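Glyoxalase/bleomycin resistance protein/dioxygenase (Nostoc punctiforme PCC 73102, PDB 3KOL) binds a divalent metal, cobalt(II) in this crystal, and probably belongs among the glyoxalase- or dioxygenase-type enzymes of the vicinal oxygen chelate superfamily. Local coordinates at residues R34-G38 / T39-L43; A112-V115 / I116-K120. All coordinates share one frame; numbering follows the deposited sequence.

Interaction 1 (R34-G38 / T39-L43); sequences RYFYG and TILGL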
ATOM      1  N   ARG A  34       8.905 -13.614  -3.978  1.00 12.52           N
ATOM      2  CA  ARG A  34      10.244 -13.074  -3.731  1.00 13.50           C
ATOM      3  C   ARG A  34      10.905 -12.879  -5.094  1.00 13.25           C
ATOM      4  O   ARG A  34      11.652 -11.927  -5.308  1.00 14.31           O
ATOM      5  CB  ARG A  34      11.108 -14.040  -2.908  1.00 14.58           C
ATOM      6  CG  ARG A  34      10.705 -14.204  -1.454  1.00 19.29           C
ATOM      7  CD  ARG A  34      11.713 -15.089  -0.699  1.00 20.57           C
ATOM      8  NE  ARG A  34      13.038 -14.472  -0.594  1.00 24.35           N
ATOM      9  CZ  ARG A  34      14.117 -14.882  -1.257  1.00 27.01           C
ATOM     10  NH1 ARG A  34      14.042 -15.919  -2.082  1.00 29.73           N
ATOM     11  NH2 ARG A  34      15.278 -14.261  -1.090  1.00 26.39           N
ATOM     12  N   TYR A  35      10.631 -13.791  -6.020  1.00 12.56           N
ATOM     13  CA  TYR A  35      11.218 -13.686  -7.352  1.00 14.27           C
ATOM     14  C   TYR A  35      10.678 -12.450  -8.075  1.00 13.54           C
ATOM     15  O   TYR A  35      11.429 -11.680  -8.676  1.00 13.73           O
ATOM     16  CB  TYR A  35      10.896 -14.931  -8.174  1.00 18.16           C
ATOM     17  CG  TYR A  35      11.768 -15.065  -9.401  1.00 21.16           C
ATOM     18  CD1 TYR A  35      13.080 -15.524  -9.299  1.00 22.69           C
ATOM     19  CD2 TYR A  35      11.293 -14.699 -10.661  1.00 24.96           C
ATOM     20  CE1 TYR A  35      13.901 -15.618 -10.424  1.00 25.53           C
ATOM     21  CE2 TYR A  35      12.105 -14.786 -11.792  1.00 26.33           C
ATOM     22  CZ  TYR A  35      13.406 -15.246 -11.665  1.00 26.29           C
ATOM     23  OH  TYR A  35      14.207 -15.338 -12.779  1.00 27.88           O
ATOM     24  N   PHE A  36       9.365 -12.274  -8.008  1.00 12.85           N
ATOM     25  CA  PHE A  36       8.689 -11.145  -8.649  1.00 11.59           C
ATOM     26  C   PHE A  36       9.177  -9.799  -8.105  1.00 11.47           C
ATOM     27  O   PHE A  36       9.691  -8.970  -8.849  1.00 10.46           O
ATOM     28  CB  PHE A  36       7.179 -11.271  -8.416  1.00 10.66           C
ATOM     29  CG  PHE A  36       6.356 -10.212  -9.103  1.00 12.63           C
ATOM     30  CD1 PHE A  36       6.041 -10.322 -10.455  1.00 13.96           C
ATOM     31  CD2 PHE A  36       5.861  -9.127  -8.386  1.00 11.38           C
ATOM     32  CE1 PHE A  36       5.236  -9.369 -11.081  1.00 12.62           C
ATOM     33  CE2 PHE A  36       5.057  -8.165  -9.000  1.00 12.98           C
ATOM     34  CZ  PHE A  36       4.742  -8.286 -10.348  1.00 14.00           C
ATOM     35  N   TYR A  37       9.008  -9.580  -6.802  1.00  9.98           N
ATOM     36  CA  TYR A  37       9.398  -8.312  -6.190  1.00  9.10           C
ATOM     37  C   TYR A  37      10.895  -8.077  -6.035  1.00 10.52           C
ATOM     38  O   TYR A  37      11.375  -6.977  -6.288  1.00 10.04           O
ATOM     39  CB  TYR A  37       8.713  -8.165  -4.825  1.00  9.35           C
ATOM     40  CG  TYR A  37       7.215  -7.966  -4.942  1.00  8.77           C
ATOM     41  CD1 TYR A  37       6.691  -6.768  -5.424  1.00  9.38           C
ATOM     42  CD2 TYR A  37       6.328  -8.987  -4.613  1.00  8.35           C
ATOM     43  CE1 TYR A  37       5.316  -6.588  -5.577  1.00 10.30           C
ATOM     44  CE2 TYR A  37       4.946  -8.824  -4.766  1.00 10.46           C
ATOM     45  CZ  TYR A  37       4.449  -7.620  -5.247  1.00  8.80           C
ATOM     46  OH  TYR A  37       3.089  -7.459  -5.402  1.00  9.42           O
ATOM     47  N   GLY A  38      11.631  -9.105  -5.622  1.00 11.16           N
ATOM     48  CA  GLY A  38      13.063  -8.938  -5.428  1.00 12.11           C
ATOM     49  C   GLY A  38      13.932  -9.114  -6.662  1.00 12.42           C
ATOM     50  O   GLY A  38      14.771  -8.264  -6.973  1.00 15.24           O
ATOM     51  N   THR A  39      13.738 -10.210  -7.381  1.00 12.66           N
ATOM     52  CA  THR A  39      14.559 -10.478  -8.554  1.00 12.45           C
ATOM     53  C   THR A  39      14.193  -9.678  -9.796  1.00 12.64           C
ATOM     54  O   THR A  39      15.048  -9.009 -10.389  1.00 14.04           O
ATOM     55  CB  THR A  39      14.544 -11.979  -8.885  1.00 13.75           C
ATOM     56  OG1 THR A  39      15.027 -12.711  -7.748  1.00 16.15           O
ATOM     57  CG2 THR A  39      15.438 -12.278 -10.088  1.00 15.34           C
ATOM     58  N   ILE A  40      12.930  -9.740 -10.197  1.00 11.74           N
ATOM     59  CA  ILE A  40      12.495  -9.015 -11.387  1.00 11.92           C
ATOM     60  C   ILE A  40      12.356  -7.510 -11.173  1.00 11.97           C
ATOM     61  O   ILE A  40      12.942  -6.728 -11.916  1.00 13.60           O
ATOM     62  CB  ILE A  40      11.164  -9.574 -11.913  1.00 10.57           C
ATOM     63  CG1 ILE A  40      11.351 -11.036 -12.333  1.00 10.88           C
ATOM     64  CG2 ILE A  40      10.674  -8.732 -13.091  1.00 11.03           C
ATOM     65  CD1 ILE A  40      10.059 -11.768 -12.654  1.00 12.48           C
ATOM     66  N   LEU A  41      11.596  -7.098 -10.161  1.00 11.07           N
ATOM     67  CA  LEU A  41      11.416  -5.669  -9.911  1.00 10.33           C
ATOM     68  C   LEU A  41      12.612  -5.016  -9.208  1.00 10.88           C
ATOM     69  O   LEU A  41      12.672  -3.794  -9.070  1.00 10.42           O
ATOM     70  CB  LEU A  41      10.134  -5.429  -9.108  1.00  9.11           C
ATOM     71  CG  LEU A  41       8.829  -5.867  -9.786  1.00 12.66           C
ATOM     72  CD1 LEU A  41       7.661  -5.307  -9.010  1.00 12.24           C
ATOM     73  CD2 LEU A  41       8.778  -5.363 -11.221  1.00 14.40           C
ATOM     74  N   GLY A  42      13.556  -5.837  -8.758  1.00 11.19           N
ATOM     75  CA  GLY A  42      14.754  -5.315  -8.120  1.00 11.13           C
ATOM     76  C   GLY A  42      14.686  -4.696  -6.732  1.00 11.65           C
ATOM     77  O   GLY A  42      15.632  -4.023  -6.328  1.00 11.75           O
ATOM     78  N   LEU A  43      13.599  -4.901  -5.993  1.00 11.25           N
ATOM     79  CA  LEU A  43      13.524  -4.330  -4.645  1.00 11.31           C
ATOM     80  C   LEU A  43      14.534  -5.024  -3.731  1.00 11.71           C
ATOM     81  O   LEU A  43      14.657  -6.252  -3.730  1.00  9.24           O
ATOM     82  CB  LEU A  43      12.110  -4.461  -4.068  1.00 11.73           C
ATOM     83  CG  LEU A  43      11.026  -3.694  -4.837  1.00 10.08           C
ATOM     84  CD1 LEU A  43       9.655  -3.982  -4.230  1.00 10.99           C
ATOM     85  CD2 LEU A  43      11.324  -2.195  -4.785  1.00 11.41           C
TER
HETATM   86  O   HOH W   1      16.248  -8.452  -4.041  1.00 23.18           O
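Thr-39 sets its methyl over one face of the Tyr-35 ring in a CH-pi contact. CG2 of Thr-39 lies 4.1 Å from the centroid of the Tyr-35 ring and is offset toward the rim. The first torsion of Tyr-35 carries the ring forward, along the next turn (chi1 -164°, CG anti to the backbone N). CD1 of Ile-40 comes obliquely to the CD2-CE2 part of the ring, 3.7 Å from CE2 of Tyr-35. The Tyr-35 ring thus lies against both the Thr-39 methyl and the Ile-40 tip. Further round the helix, CD2 of Phe-36 sits over the centre of the Tyr-37 ring. CD1 of Leu-41 fills the notch where the Phe-36 ring meets this face of Tyr-37. It is 3.9 Å from CE2 of Phe-36 and 4.0 Å from CD1 of Tyr-37. CG of Leu-41 lies over one face of Phe-36. Leu-41 and Tyr-37 run side by side, pointing the same way. CD1 of Leu-43 comes to CD1 of Tyr-37 from the other side of the ring plane.

The backbone widens here into a pi-type turn. Ile-40 N bonds Tyr-35 O at 2.9 Å, and Leu-41 N bonds Phe-36 O at 3.0 Å; both reach five positions back, one more than in an alpha-helix. Leu-43 N returns to Tyr-37 O at 3.1 Å. A water donates to Leu-43 O at 2.7 Å and, weakly, to Gly-38 O.

Outside the contact, Tyr-37 OH is hydrogen-bonded to Asp-140, and its ring rests on Leu-75 and Leu-77 of strand 74-79. Leu-41 and Leu-43 pack on Leu-17 of the second subunit. Helix 30-40 ends in this wide turn, and Gly-42, with positive phi, is the first residue to leave it. The chain then enters strand 44-45 in the first beta-alpha-beta-beta-beta module of the vicinal oxygen chelate fold.

Interaction 2 (A112-V115 / I116-K120); sequences AVTV and IGENK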
ATOM      1  N   ALA A 112      11.923  -0.701 -17.758  1.00 14.26           N
ATOM      2  CA  ALA A 112      10.975  -1.426 -16.916  1.00 14.53           C
ATOM      3  C   ALA A 112       9.962  -2.170 -17.776  1.00 14.87           C
ATOM      4  O   ALA A 112       9.649  -3.335 -17.520  1.00 14.04           O
ATOM      5  CB  ALA A 112      10.254  -0.457 -15.976  1.00 14.72           C
ATOM      6  N   VAL A 113       9.449  -1.500 -18.802  1.00 14.77           N
ATOM      7  CA  VAL A 113       8.477  -2.125 -19.696  1.00 14.22           C
ATOM      8  C   VAL A 113       9.133  -3.330 -20.378  1.00 13.01           C
ATOM      9  O   VAL A 113       8.523  -4.393 -20.505  1.00 13.48           O
ATOM     10  CB  VAL A 113       7.977  -1.115 -20.769  1.00 14.57           C
ATOM     11  CG1 VAL A 113       7.122  -1.813 -21.799  1.00 14.93           C
ATOM     12  CG2 VAL A 113       7.178  -0.008 -20.096  1.00 15.69           C
ATOM     13  N   THR A 114      10.381  -3.162 -20.801  1.00 14.18           N
ATOM     14  CA  THR A 114      11.111  -4.241 -21.465  1.00 14.93           C
ATOM     15  C   THR A 114      11.359  -5.400 -20.492  1.00 15.14           C
ATOM     16  O   THR A 114      11.263  -6.565 -20.867  1.00 16.54           O
ATOM     17  CB  THR A 114      12.456  -3.725 -22.023  1.00 17.79           C
ATOM     18  OG1 THR A 114      12.203  -2.656 -22.950  1.00 20.31           O
ATOM     19  CG2 THR A 114      13.206  -4.840 -22.736  1.00 18.22           C
ATOM     20  N   VAL A 115      11.672  -5.074 -19.241  1.00 14.11           N
ATOM     21  CA  VAL A 115      11.910  -6.094 -18.215  1.00 13.37           C
ATOM     22  C   VAL A 115      10.651  -6.932 -18.030  1.00 14.50           C
ATOM     23  O   VAL A 115      10.711  -8.157 -17.962  1.00 12.87           O
ATOM     24  CB  VAL A 115      12.306  -5.436 -16.870  1.00 14.13           C
ATOM     25  CG1 VAL A 115      12.164  -6.433 -15.718  1.00 13.09           C
ATOM     26  CG2 VAL A 115      13.741  -4.930 -16.962  1.00 13.02           C
ATOM     27  N   ILE A 116       9.502  -6.265 -17.951  1.00 16.35           N
ATOM     28  CA  ILE A 116       8.229  -6.961 -17.789  1.00 17.98           C
ATOM     29  C   ILE A 116       8.011  -7.917 -18.963  1.00 17.84           C
ATOM     30  O   ILE A 116       7.550  -9.049 -18.785  1.00 17.28           O
ATOM     31  CB  ILE A 116       7.061  -5.955 -17.737  1.00 18.95           C
ATOM     32  CG1 ILE A 116       7.165  -5.115 -16.459  1.00 23.04           C
ATOM     33  CG2 ILE A 116       5.731  -6.693 -17.811  1.00 19.30           C
ATOM     34  CD1 ILE A 116       6.217  -3.927 -16.430  1.00 25.34           C
ATOM     35  N   GLY A 117       8.349  -7.450 -20.159  1.00 18.95           N
ATOM     36  CA  GLY A 117       8.189  -8.267 -21.350  1.00 19.31           C
ATOM     37  C   GLY A 117       9.132  -9.459 -21.394  1.00 19.60           C
ATOM     38  O   GLY A 117       8.707 -10.582 -21.662  1.00 19.44           O
ATOM     39  N   GLU A 118      10.414  -9.224 -21.133  1.00 19.28           N
ATOM     40  CA  GLU A 118      11.389 -10.309 -21.162  1.00 19.70           C
ATOM     41  C   GLU A 118      11.095 -11.380 -20.122  1.00 20.14           C
ATOM     42  O   GLU A 118      11.475 -12.542 -20.295  1.00 20.31           O
ATOM     43  CB  GLU A 118      12.805  -9.766 -20.963  1.00 20.16           C
ATOM     44  CG  GLU A 118      13.401  -9.181 -22.228  1.00 24.00           C
ATOM     45  CD  GLU A 118      14.837  -8.743 -22.060  1.00 26.69           C
ATOM     46  OE1 GLU A 118      15.617  -9.486 -21.426  1.00 25.40           O
ATOM     47  OE2 GLU A 118      15.191  -7.663 -22.576  1.00 29.49           O
ATOM     48  N   ASN A 119      10.414 -10.997 -19.045  1.00 17.08           N
ATOM     49  CA  ASN A 119      10.075 -11.947 -17.992  1.00 17.44           C
ATOM     50  C   ASN A 119       8.671 -12.508 -18.167  1.00 18.86           C
ATOM     51  O   ASN A 119       8.107 -13.124 -17.262  1.00 17.05           O
ATOM     52  CB  ASN A 119      10.234 -11.284 -16.625  1.00 15.10           C
ATOM     53  CG  ASN A 119      11.682 -11.220 -16.191  1.00 15.59           C
ATOM     54  OD1 ASN A 119      12.239 -12.210 -15.710  1.00 16.12           O
ATOM     55  ND2 ASN A 119      12.311 -10.070 -16.388  1.00 14.17           N
ATOM     56  N   LYS A 120       8.119 -12.276 -19.351  1.00 22.18           N
ATOM     57  CA  LYS A 120       6.796 -12.757 -19.716  1.00 24.28           C
ATOM     58  C   LYS A 120       5.694 -12.459 -18.709  1.00 25.23           C
ATOM     59  O   LYS A 120       4.844 -13.305 -18.419  1.00 25.54           O
ATOM     60  CB  LYS A 120       6.864 -14.259 -20.012  1.00 27.00           C
ATOM     61  CG  LYS A 120       7.837 -14.596 -21.136  1.00 32.19           C
ATOM     62  CD  LYS A 120       7.808 -16.075 -21.497  1.00 35.97           C
ATOM     63  CE  LYS A 120       8.760 -16.378 -22.642  1.00 38.55           C
ATOM     64  NZ  LYS A 120      10.170 -16.036 -22.305  1.00 39.12           N
TER
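Asn-119 grips the carbonyl oxygen of Val-115 twice, once from its side chain and once from its backbone. ND2 of Asn-119 lies 2.9 Å from Val-115 O, which sits close to the amide plane. N of Asn-119 is 3.1 Å from the same oxygen. The two donors arrive from opposite faces of the carbonyl plane. The amide can fold back in this way because CG of Asn-119 is turned beside its own backbone N (chi1 -79°). Val-115 and Asn-119 run side by side, with CG1 of Val-115 3.7 Å from ND2 of Asn-119.

One residue earlier, Thr-114 and Glu-118 also run side by side, but their side chains only touch. CG2 of Thr-114 is 3.5 Å from OE2 of Glu-118. Glu-118 N is bonded to Thr-114 O at 2.8 Å. Earlier in the helix, Ile-116 N is bonded to Ala-112 O at 3.0 Å. CG1 of Ile-116 packs against that Ala-112 oxygen at 3.2 Å.

The next shell holds these groups in place. Asn-119 ND2 also donates to Ser-10 O of the second subunit, and Glu-118 OE1 is hydrogen-bonded to Ser-10 OG of that subunit. Thr-114 OG1 is hydrogen-bonded to Asp-110 O, one turn earlier. Ile-116 is buried against Val-136 and Phe-138 of strand 134-139.

Lys-120 has positive phi, and its N bonds Gly-117 O at 2.9 Å. Together with the bond from Ile-121 N to Ile-116 O, this is the Schellman motif, ending helix 109-118 before strand 123-129 of the second sheet.

Overall arrangement
Interactions 1 and 2 lie at the C-terminal ends of two helices, 30-40 and 109-118, with centres 12 Å apart. Ile-40 joins them. Its CG1 is 3.7 Å from OD1 of Asn-119, and its CG2 is 3.8 Å from CG1 of Val-115. Each helix accompanies one of the two four-stranded sheets, which share the same strand order, as expected of paired modules in this fold. Both contacts also touch the second subunit. Neither contact touches a cobalt ion: the side chain of Leu-43 is about 11 Å from one, and that of Ile-116 about 14 Å from one. His-99 and Glu-147, both on strands of the second sheet, bind cobalt.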